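Local structure of alpha-glucosidase (Bacteroides thetaiotaomicron, 5XFM) at residues A[213-221]-A[408-417]; A[278-288]-A[440-448]. The protein probably hydrolyses beta-L-arabinopyranosides and alpha-galactosides as a bifunctional family 97 glycoside hydrolase that carries a calcium ion. The protein carries 1 engineered substitution. All coordinates share one frame; numbering follows the deposited sequence.

Contact 1: A[213-221]-A[408-417]; sequences GVDSRYCGS and DKQETMRLYE
The start of a helix of the TIM-barrel-type domain, 410-425, meets a loop of the N-terminal beta domain here, where Asp215 to Tyr218 form a type I beta turn against Gln410, Met413 and Glu417. Gln410 runs out extended, CG anti to the backbone N (chi1 173°), and this carries its amide across to the turn: NE2 donates to Ser216 O at 2.6 Å, almost straight and in the plane of the amide. Because OE1 of the same amide accepts from Ala251 N, both ends are held and its flip is fixed. Shortened to an alanine here, the side chain is likely to leave both Ser216 O and Ala251 N without their mate. One helical turn on, Met413 lays CG 3.4 Å from Tyr218 O, while its bent chain brings SD to 3.9 Å from Val214 CG1. Glu417 takes the hydroxyl of Ser216, OG to OE2 2.9 Å, from above the carboxylate plane. Its OE1 lies 4.6 Å from Asp215 OD2, a like-charge pair probably eased by Arg217, whose NH2 forms a salt bridge with Asp215 OD2 at 2.6 Å. At the other end Gly220 N donates to Asp408 O (3.0 Å), and a water links Gly220 O to Asp408 OD2, which is also hydrogen-bonded to Tyr173. The loop connects strands 206-212 and 222-223, with Val214 and Tyr218 resting on strand 256-266.

Contact 2: A[278-288]-A[440-448]; sequences PWDVVSPLYET and GWERMYPNY
Trp279 and Glu442 cross with ring and carboxylate planes 70° apart, the indole presenting its edge: NE1 donates to Glu442 OE1 at 2.9 Å, close to the ring plane but well above that of the carboxylate. The other oxygen, OE2, is hydrogen-bonded to Ser486, so both oxygens are engaged. The guanidinium plane of Arg443 is turned nearly perpendicular to that of the indole, and CB of Arg443 lies at the ring edge near Trp279 CD1. From there its chain, CG anti to the backbone N (chi1 -173°), runs past Val282 in the opposite sense and brings NE to Val282 O at 3.2 Å, a weak bond at the guanidinium edge. Pro284 CD lies over one face of the guanidinium, toward its rim, and NH1 is hydrogen-bonded to Gln84. These groups join the linker that follows helix 277-280, leading from the N-terminal beta domain toward the barrel, to the short helix 441-444 and the turn before barrel strand 448-451. Where that helix ends, Leu285 N donates to Met444 O (3.0 Å), fastening the linker backbone. Beyond it Tyr286 has CG between its backbone N and carbonyl carbon (chi1 50°), which turns a face of the ring to Pro446: Pro446 CD lies 3.9 Å from the centroid of the Tyr286 ring, a CH-pi contact. Tyr445 crosses the Tyr286 side chain at about a right angle, and Tyr286 CE1 meets the edge of the Tyr445 ring, 3.7 Å from Tyr445 CD1. The Tyr286 hydroxyl donates to Asn447 OD1 at 2.6 Å, in the carbonyl plane on a lone pair, while Asn447 ND2 reaches Leu420 O in helix 410-425.

How the contacts relate
Both contacts bring parts of the N-terminal beta domain, or the linker leaving it, against the barrel domain, and their segments alternate along the chain, with centres about 14 Å apart. Contact 1 is largely buried and mainly polar, a turn held by side chains from the start of helix 410-425. Contact 2 is only partly buried; it is larger and relies more on rings, prolines and apolar side chains, with Pro284 and Leu285 at its exposed margin. They meet directly: Glu417 OE1 probably accepts a hydrogen bond from Tyr445 OH, and Val214 O probably one from Trp441 NE1. Helix 410-425 serves both, its first turns in contact 1 and later residues beside Tyr286 and Asn447.

Contact 1: A[213-221]-A[408-417]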
loop_
_atom_site.group_PDB
_atom_site.type_symbol
_atom_site.label_atom_id
_atom_site.label_comp_id
_atom_site.label_asym_id
_atom_site.label_seq_id
_atom_site.Cartn_x
_atom_site.Cartn_y
_atom_site.Cartn_z
ATOM N N GLY A 213 -5.250 10.687 -2.180
ATOM C CA GLY A 213 -6.472 11.379 -2.533
ATOM C C GLY A 213 -6.731 11.343 -4.021
ATOM O O GLY A 213 -7.355 12.246 -4.575
ATOM N N VAL A 214 -6.257 10.286 -4.674
ATOM C CA VAL A 214 -6.601 10.054 -6.071
ATOM C C VAL A 214 -7.919 9.300 -6.196
ATOM O O VAL A 214 -8.065 8.181 -5.695
ATOM C CB VAL A 214 -5.507 9.265 -6.806
ATOM C CG1 VAL A 214 -5.971 8.894 -8.219
ATOM C CG2 VAL A 214 -4.207 10.054 -6.823
ATOM N N ASP A 215 -8.883 9.928 -6.858
ATOM C CA ASP A 215 -10.157 9.285 -7.118
ATOM C C ASP A 215 -10.538 9.517 -8.560
ATOM O O ASP A 215 -9.675 9.764 -9.399
ATOM C CB ASP A 215 -11.251 9.800 -6.171
ATOM C CG ASP A 215 -11.340 11.325 -6.126
ATOM O OD1 ASP A 215 -11.197 11.989 -7.178
ATOM O OD2 ASP A 215 -11.568 11.861 -5.022
ATOM N N SER A 216 -11.834 9.495 -8.839
ATOM C CA SER A 216 -12.324 9.608 -10.206
ATOM C C SER A 216 -11.959 10.938 -10.874
ATOM O O SER A 216 -12.046 11.068 -12.093
ATOM C CB SER A 216 -13.842 9.384 -10.233
ATOM O OG SER A 216 -14.535 10.418 -9.567
ATOM N N ARG A 217 -11.570 11.930 -10.076
ATOM C CA ARG A 217 -11.315 13.272 -10.600
ATOM C C ARG A 217 -9.892 13.474 -11.134
ATOM O O ARG A 217 -9.539 14.569 -11.556
ATOM C CB ARG A 217 -11.626 14.319 -9.525
ATOM C CG ARG A 217 -13.122 14.599 -9.382
ATOM C CD ARG A 217 -13.471 15.301 -8.081
ATOM N NE ARG A 217 -13.205 14.464 -6.915
ATOM C CZ ARG A 217 -13.082 14.925 -5.672
ATOM N NH1 ARG A 217 -13.197 16.227 -5.428
ATOM N NH2 ARG A 217 -12.840 14.086 -4.672
ATOM N N TYR A 218 -9.081 12.423 -11.148
ATOM C CA TYR A 218 -7.721 12.557 -11.657
ATOM C C TYR A 218 -7.195 11.214 -12.143
ATOM O O TYR A 218 -7.895 10.204 -12.100
ATOM C CB TYR A 218 -6.801 13.117 -10.572
ATOM C CG TYR A 218 -5.752 14.120 -11.030
ATOM C CD1 TYR A 218 -6.094 15.446 -11.276
ATOM C CD2 TYR A 218 -4.416 13.756 -11.151
ATOM C CE1 TYR A 218 -5.147 16.380 -11.658
ATOM C CE2 TYR A 218 -3.451 14.688 -11.535
ATOM C CZ TYR A 218 -3.825 16.000 -11.787
ATOM O OH TYR A 218 -2.880 16.931 -12.167
ATOM N N CYS A 219 -5.949 11.214 -12.596
ATOM C CA CYS A 219 -5.262 9.985 -12.954
ATOM C C CYS A 219 -4.329 9.603 -11.812
ATOM O O CYS A 219 -4.011 10.436 -10.965
ATOM C CB CYS A 219 -4.473 10.172 -14.251
ATOM S SG CYS A 219 -3.218 11.477 -14.135
ATOM N N GLY A 220 -3.900 8.347 -11.783
ATOM C CA GLY A 220 -2.844 7.939 -10.874
ATOM C C GLY A 220 -1.526 8.398 -11.469
ATOM O O GLY A 220 -1.354 8.360 -12.684
ATOM N N SER A 221 -0.601 8.856 -10.634
ATOM C CA SER A 221 0.681 9.321 -11.152
ATOM C C SER A 221 1.836 8.466 -10.645
ATOM O O SER A 221 1.655 7.597 -9.789
ATOM C CB SER A 221 0.909 10.789 -10.789
ATOM O OG SER A 221 0.095 11.636 -11.579
ATOM N N ASP A 408 -3.478 3.243 -15.010
ATOM C CA ASP A 408 -3.580 4.390 -14.114
ATOM C C ASP A 408 -4.429 5.519 -14.676
ATOM O O ASP A 408 -4.582 6.559 -14.038
ATOM C CB ASP A 408 -2.172 4.921 -13.780
ATOM C CG ASP A 408 -1.546 4.234 -12.568
ATOM O OD1 ASP A 408 -2.272 3.577 -11.791
ATOM O OD2 ASP A 408 -0.314 4.357 -12.385
ATOM N N LYS A 409 -4.970 5.325 -15.873
ATOM C CA LYS A 409 -5.779 6.364 -16.492
ATOM C C LYS A 409 -7.029 6.674 -15.670
ATOM O O LYS A 409 -7.566 5.797 -14.984
ATOM C CB LYS A 409 -6.161 5.963 -17.909
ATOM C CG LYS A 409 -5.009 6.027 -18.890
ATOM C CD LYS A 409 -5.433 5.553 -20.269
ATOM C CE LYS A 409 -4.359 5.840 -21.309
ATOM N NZ LYS A 409 -4.665 5.147 -22.591
ATOM N N GLN A 410 -7.491 7.918 -15.775
ATOM C CA GLN A 410 -8.639 8.407 -15.025
ATOM C C GLN A 410 -9.888 7.536 -15.259
ATOM O O GLN A 410 -10.701 7.365 -14.364
ATOM C CB GLN A 410 -8.903 9.882 -15.387
ATOM C CG GLN A 410 -10.187 10.465 -14.795
ATOM C CD GLN A 410 -10.277 11.977 -14.904
ATOM O OE1 GLN A 410 -9.795 12.578 -15.863
ATOM N NE2 GLN A 410 -10.943 12.597 -13.937
ATOM N N GLU A 411 -10.026 7.000 -16.466
ATOM C CA GLU A 411 -11.068 6.030 -16.831
ATOM C C GLU A 411 -11.069 4.795 -15.898
ATOM O O GLU A 411 -12.125 4.262 -15.492
ATOM C CB GLU A 411 -10.858 5.623 -18.295
ATOM C CG GLU A 411 -11.780 4.566 -18.844
ATOM C CD GLU A 411 -11.782 4.556 -20.367
ATOM O OE1 GLU A 411 -11.826 5.654 -20.966
ATOM O OE2 GLU A 411 -11.730 3.455 -20.961
ATOM N N THR A 412 -9.868 4.355 -15.549
ATOM C CA THR A 412 -9.703 3.218 -14.674
ATOM C C THR A 412 -10.021 3.625 -13.246
ATOM O O THR A 412 -10.635 2.857 -12.499
ATOM C CB THR A 412 -8.278 2.632 -14.762
ATOM O OG1 THR A 412 -7.889 2.544 -16.136
ATOM C CG2 THR A 412 -8.226 1.238 -14.136
ATOM N N MET A 413 -9.600 4.830 -12.862
ATOM C CA MET A 413 -9.960 5.383 -11.553
ATOM C C MET A 413 -11.481 5.409 -11.397
ATOM O O MET A 413 -12.030 5.035 -10.342
ATOM C CB MET A 413 -9.390 6.795 -11.373
ATOM C CG MET A 413 -7.871 6.885 -11.466
ATOM S SD MET A 413 -7.049 5.816 -10.269
ATOM C CE MET A 413 -6.420 4.555 -11.377
ATOM N N ARG A 414 -12.152 5.851 -12.459
ATOM C CA ARG A 414 -13.608 5.877 -12.508
ATOM C C ARG A 414 -14.139 4.486 -12.231
ATOM O O ARG A 414 -15.071 4.316 -11.428
ATOM C CB ARG A 414 -14.107 6.383 -13.865
ATOM C CG ARG A 414 -13.997 7.885 -14.045
ATOM C CD ARG A 414 -14.401 8.315 -15.452
ATOM N NE ARG A 414 -14.169 9.744 -15.667
ATOM C CZ ARG A 414 -13.479 10.251 -16.686
ATOM N NH1 ARG A 414 -12.951 9.447 -17.597
ATOM N NH2 ARG A 414 -13.321 11.562 -16.800
ATOM N N LEU A 415 -13.522 3.488 -12.869
ATOM C CA LEU A 415 -13.972 2.115 -12.666
ATOM C C LEU A 415 -13.792 1.632 -11.207
ATOM O O LEU A 415 -14.728 1.071 -10.617
ATOM C CB LEU A 415 -13.239 1.186 -13.624
ATOM C CG LEU A 415 -13.670 -0.279 -13.594
ATOM C CD1 LEU A 415 -15.162 -0.413 -13.895
ATOM C CD2 LEU A 415 -12.848 -1.056 -14.587
ATOM N N TYR A 416 -12.602 1.844 -10.636
ATOM C CA TYR A 416 -12.330 1.510 -9.232
ATOM C C TYR A 416 -13.395 2.067 -8.303
ATOM O O TYR A 416 -13.975 1.350 -7.467
ATOM C CB TYR A 416 -10.969 2.061 -8.767
ATOM C CG TYR A 416 -9.738 1.288 -9.190
ATOM C CD1 TYR A 416 -9.436 0.046 -8.635
ATOM C CD2 TYR A 416 -8.841 1.831 -10.105
ATOM C CE1 TYR A 416 -8.298 -0.648 -9.014
ATOM C CE2 TYR A 416 -7.705 1.148 -10.485
ATOM C CZ TYR A 416 -7.437 -0.087 -9.939
ATOM O OH TYR A 416 -6.299 -0.754 -10.331
ATOM N N GLU A 417 -13.619 3.372 -8.436
ATOM C CA GLU A 417 -14.535 4.067 -7.548
ATOM C C GLU A 417 -15.975 3.582 -7.706
ATOM O O GLU A 417 -16.625 3.258 -6.717
ATOM C CB GLU A 417 -14.446 5.574 -7.781
ATOM C CG GLU A 417 -15.345 6.396 -6.894
ATOM C CD GLU A 417 -15.156 7.885 -7.127
ATOM O OE1 GLU A 417 -14.199 8.459 -6.557
ATOM O OE2 GLU A 417 -15.943 8.476 -7.895
HETATM O O HOH W 1 0.821 6.491 -13.644
#

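Contact 2: A[278-288]-A[440-448]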
loop_
_atom_site.group_PDB
_atom_site.type_symbol
_atom_site.label_atom_id
_atom_site.label_comp_id
_atom_site.label_asym_id
_atom_site.label_seq_id
_atom_site.Cartn_x
_atom_site.Cartn_y
_atom_site.Cartn_z
ATOM N N PRO A 278 -0.981 9.474 4.108
ATOM C CA PRO A 278 -2.004 9.148 3.098
ATOM C C PRO A 278 -3.437 9.395 3.574
ATOM O O PRO A 278 -4.331 9.596 2.749
ATOM C CB PRO A 278 -1.788 7.650 2.842
ATOM C CG PRO A 278 -0.396 7.387 3.245
ATOM C CD PRO A 278 -0.094 8.319 4.364
ATOM N N TRP A 279 -3.645 9.367 4.886
ATOM C CA TRP A 279 -4.973 9.530 5.459
ATOM C C TRP A 279 -5.167 10.906 6.140
ATOM O O TRP A 279 -6.293 11.316 6.412
ATOM C CB TRP A 279 -5.241 8.375 6.429
ATOM C CG TRP A 279 -4.984 7.055 5.756
ATOM C CD1 TRP A 279 -5.814 6.403 4.894
ATOM C CD2 TRP A 279 -3.796 6.254 5.850
ATOM N NE1 TRP A 279 -5.229 5.239 4.458
ATOM C CE2 TRP A 279 -3.989 5.126 5.030
ATOM C CE3 TRP A 279 -2.594 6.379 6.554
ATOM C CZ2 TRP A 279 -3.028 4.124 4.899
ATOM C CZ3 TRP A 279 -1.633 5.383 6.416
ATOM C CH2 TRP A 279 -1.859 4.272 5.597
ATOM N N ASP A 280 -4.074 11.623 6.397
ATOM C CA ASP A 280 -4.156 12.926 7.072
ATOM C C ASP A 280 -4.934 13.978 6.285
ATOM O O ASP A 280 -5.614 14.823 6.862
ATOM C CB ASP A 280 -2.762 13.483 7.356
ATOM C CG ASP A 280 -2.086 12.808 8.528
ATOM O OD1 ASP A 280 -2.773 12.089 9.294
ATOM O OD2 ASP A 280 -0.864 13.022 8.690
ATOM N N VAL A 281 -4.843 13.922 4.964
ATOM C CA VAL A 281 -5.367 14.999 4.135
ATOM C C VAL A 281 -6.530 14.590 3.231
ATOM O O VAL A 281 -6.873 15.318 2.301
ATOM C CB VAL A 281 -4.238 15.594 3.267
ATOM C CG1 VAL A 281 -3.170 16.228 4.151
ATOM C CG2 VAL A 281 -3.622 14.519 2.398
ATOM N N VAL A 282 -7.128 13.427 3.493
ATOM C CA VAL A 282 -8.320 12.997 2.759
ATOM C C VAL A 282 -9.503 12.703 3.689
ATOM O O VAL A 282 -9.325 12.472 4.886
ATOM C CB VAL A 282 -8.031 11.742 1.892
ATOM C CG1 VAL A 282 -6.843 12.004 0.978
ATOM C CG2 VAL A 282 -7.766 10.525 2.768
ATOM N N SER A 283 -10.706 12.682 3.119
ATOM C CA SER A 283 -11.922 12.400 3.877
ATOM C C SER A 283 -12.780 11.360 3.156
ATOM O O SER A 283 -12.661 11.206 1.943
ATOM C CB SER A 283 -12.721 13.694 4.094
ATOM O OG SER A 283 -11.867 14.739 4.531
ATOM N N PRO A 284 -13.644 10.644 3.902
ATOM C CA PRO A 284 -14.582 9.695 3.286
ATOM C C PRO A 284 -15.454 10.348 2.220
ATOM O O PRO A 284 -15.925 11.468 2.411
ATOM C CB PRO A 284 -15.427 9.221 4.471
ATOM C CG PRO A 284 -14.504 9.314 5.633
ATOM C CD PRO A 284 -13.643 10.530 5.373
ATOM N N LEU A 285 -15.661 9.647 1.111
ATOM C CA LEU A 285 -16.459 10.169 0.005
ATOM C C LEU A 285 -17.911 9.704 0.095
ATOM O O LEU A 285 -18.773 10.194 -0.637
ATOM C CB LEU A 285 -15.844 9.761 -1.330
ATOM C CG LEU A 285 -14.534 10.502 -1.628
ATOM C CD1 LEU A 285 -13.764 9.840 -2.761
ATOM C CD2 LEU A 285 -14.788 11.980 -1.925
ATOM N N TYR A 286 -18.175 8.764 0.998
ATOM C CA TYR A 286 -19.546 8.402 1.342
ATOM C C TYR A 286 -19.611 7.768 2.727
ATOM O O TYR A 286 -18.594 7.394 3.313
ATOM C CB TYR A 286 -20.190 7.482 0.289
ATOM C CG TYR A 286 -19.406 6.258 -0.139
ATOM C CD1 TYR A 286 -18.553 6.312 -1.234
ATOM C CD2 TYR A 286 -19.549 5.040 0.521
ATOM C CE1 TYR A 286 -17.848 5.201 -1.649
ATOM C CE2 TYR A 286 -18.843 3.913 0.108
ATOM C CZ TYR A 286 -17.992 4.006 -0.976
ATOM O OH TYR A 286 -17.279 2.912 -1.399
ATOM N N GLU A 287 -20.825 7.733 3.265
ATOM C CA GLU A 287 -21.095 7.139 4.558
ATOM C C GLU A 287 -21.646 5.742 4.292
ATOM O O GLU A 287 -22.322 5.525 3.281
ATOM C CB GLU A 287 -22.113 7.984 5.333
ATOM C CG GLU A 287 -21.616 9.370 5.793
ATOM C CD GLU A 287 -20.623 9.341 6.946
ATOM O OE1 GLU A 287 -20.929 9.934 8.004
ATOM O OE2 GLU A 287 -19.530 8.758 6.791
ATOM N N THR A 288 -21.334 4.781 5.152
ATOM C CA THR A 288 -21.891 3.451 4.966
ATOM C C THR A 288 -22.906 3.099 6.052
ATOM O O THR A 288 -22.785 3.535 7.194
ATOM C CB THR A 288 -20.795 2.374 4.919
ATOM O OG1 THR A 288 -21.378 1.115 4.545
ATOM C CG2 THR A 288 -20.101 2.245 6.261
ATOM N N GLY A 440 -4.730 6.421 -0.135
ATOM C CA GLY A 440 -5.555 6.895 0.958
ATOM C C GLY A 440 -6.941 6.274 0.899
ATOM O O GLY A 440 -7.899 6.816 1.451
ATOM N N TRP A 441 -7.053 5.136 0.218
ATOM C CA TRP A 441 -8.362 4.570 -0.091
ATOM C C TRP A 441 -9.158 4.014 1.107
ATOM O O TRP A 441 -10.390 3.989 1.054
ATOM C CB TRP A 441 -8.202 3.485 -1.169
ATOM C CG TRP A 441 -7.952 4.076 -2.539
ATOM C CD1 TRP A 441 -7.712 5.390 -2.828
ATOM C CD2 TRP A 441 -7.973 3.387 -3.797
ATOM N NE1 TRP A 441 -7.560 5.557 -4.181
ATOM C CE2 TRP A 441 -7.715 4.345 -4.801
ATOM C CE3 TRP A 441 -8.176 2.054 -4.174
ATOM C CZ2 TRP A 441 -7.656 4.013 -6.156
ATOM C CZ3 TRP A 441 -8.119 1.725 -5.520
ATOM C CH2 TRP A 441 -7.858 2.700 -6.494
ATOM N N GLU A 442 -8.483 3.624 2.191
ATOM C CA GLU A 442 -9.182 3.139 3.387
ATOM C C GLU A 442 -10.097 4.216 3.977
ATOM O O GLU A 442 -11.233 3.938 4.376
ATOM C CB GLU A 442 -8.185 2.685 4.466
ATOM C CG GLU A 442 -7.373 1.422 4.148
ATOM C CD GLU A 442 -6.035 1.722 3.493
ATOM O OE1 GLU A 442 -5.876 2.840 2.951
ATOM O OE2 GLU A 442 -5.137 0.848 3.536
ATOM N N ARG A 443 -9.602 5.449 4.022
ATOM C CA ARG A 443 -10.387 6.551 4.542
ATOM C C ARG A 443 -11.396 7.013 3.505
ATOM O O ARG A 443 -12.547 7.287 3.835
ATOM C CB ARG A 443 -9.493 7.717 4.962
ATOM C CG ARG A 443 -10.252 8.826 5.666
ATOM C CD ARG A 443 -9.375 9.535 6.675
ATOM N NE ARG A 443 -10.102 10.604 7.354
ATOM C CZ ARG A 443 -10.861 10.408 8.430
ATOM N NH1 ARG A 443 -10.996 9.181 8.930
ATOM N NH2 ARG A 443 -11.490 11.429 9.003
ATOM N N MET A 444 -10.964 7.115 2.252
ATOM C CA MET A 444 -11.860 7.576 1.202
ATOM C C MET A 444 -13.062 6.643 0.990
ATOM O O MET A 444 -14.167 7.121 0.721
ATOM C CB MET A 444 -11.088 7.762 -0.099
ATOM C CG MET A 444 -10.080 8.891 -0.019
ATOM S SD MET A 444 -8.737 8.791 -1.206
ATOM C CE MET A 444 -9.589 9.178 -2.732
ATOM N N TYR A 445 -12.851 5.330 1.138
ATOM C CA TYR A 445 -13.900 4.325 0.887
ATOM C C TYR A 445 -14.115 3.353 2.056
ATOM O O TYR A 445 -13.289 2.471 2.293
ATOM C CB TYR A 445 -13.564 3.520 -0.370
ATOM C CG TYR A 445 -13.243 4.371 -1.577
ATOM C CD1 TYR A 445 -14.254 4.928 -2.350
ATOM C CD2 TYR A 445 -11.922 4.631 -1.932
ATOM C CE1 TYR A 445 -13.959 5.708 -3.453
ATOM C CE2 TYR A 445 -11.621 5.404 -3.023
ATOM C CZ TYR A 445 -12.637 5.943 -3.781
ATOM O OH TYR A 445 -12.328 6.720 -4.875
ATOM N N PRO A 446 -15.256 3.480 2.754
ATOM C CA PRO A 446 -15.593 2.696 3.954
ATOM C C PRO A 446 -15.538 1.181 3.754
ATOM O O PRO A 446 -15.282 0.461 4.719
ATOM C CB PRO A 446 -17.031 3.129 4.266
ATOM C CG PRO A 446 -17.172 4.477 3.644
ATOM C CD PRO A 446 -16.304 4.461 2.417
ATOM N N ASN A 447 -15.779 0.707 2.535
ATOM C CA ASN A 447 -15.816 -0.737 2.278
ATOM C C ASN A 447 -14.565 -1.267 1.574
ATOM O O ASN A 447 -14.502 -2.432 1.191
ATOM C CB ASN A 447 -17.067 -1.100 1.467
ATOM C CG ASN A 447 -17.183 -0.308 0.173
ATOM O OD1 ASN A 447 -16.889 0.890 0.126
ATOM N ND2 ASN A 447 -17.634 -0.973 -0.877
ATOM N N TYR A 448 -13.560 -0.413 1.432
ATOM C CA TYR A 448 -12.290 -0.836 0.866
ATOM C C TYR A 448 -11.510 -1.670 1.878
ATOM O O TYR A 448 -11.289 -1.238 3.000
ATOM C CB TYR A 448 -11.468 0.376 0.419
ATOM C CG TYR A 448 -10.042 0.024 0.091
ATOM C CD1 TYR A 448 -9.724 -0.658 -1.079
ATOM C CD2 TYR A 448 -9.012 0.358 0.958
ATOM C CE1 TYR A 448 -8.421 -0.996 -1.380
ATOM C CE2 TYR A 448 -7.706 0.026 0.667
ATOM C CZ TYR A 448 -7.415 -0.648 -0.501
ATOM O OH TYR A 448 -6.110 -0.977 -0.781
HETATM O O HOH W 2 -11.411 14.132 7.001
#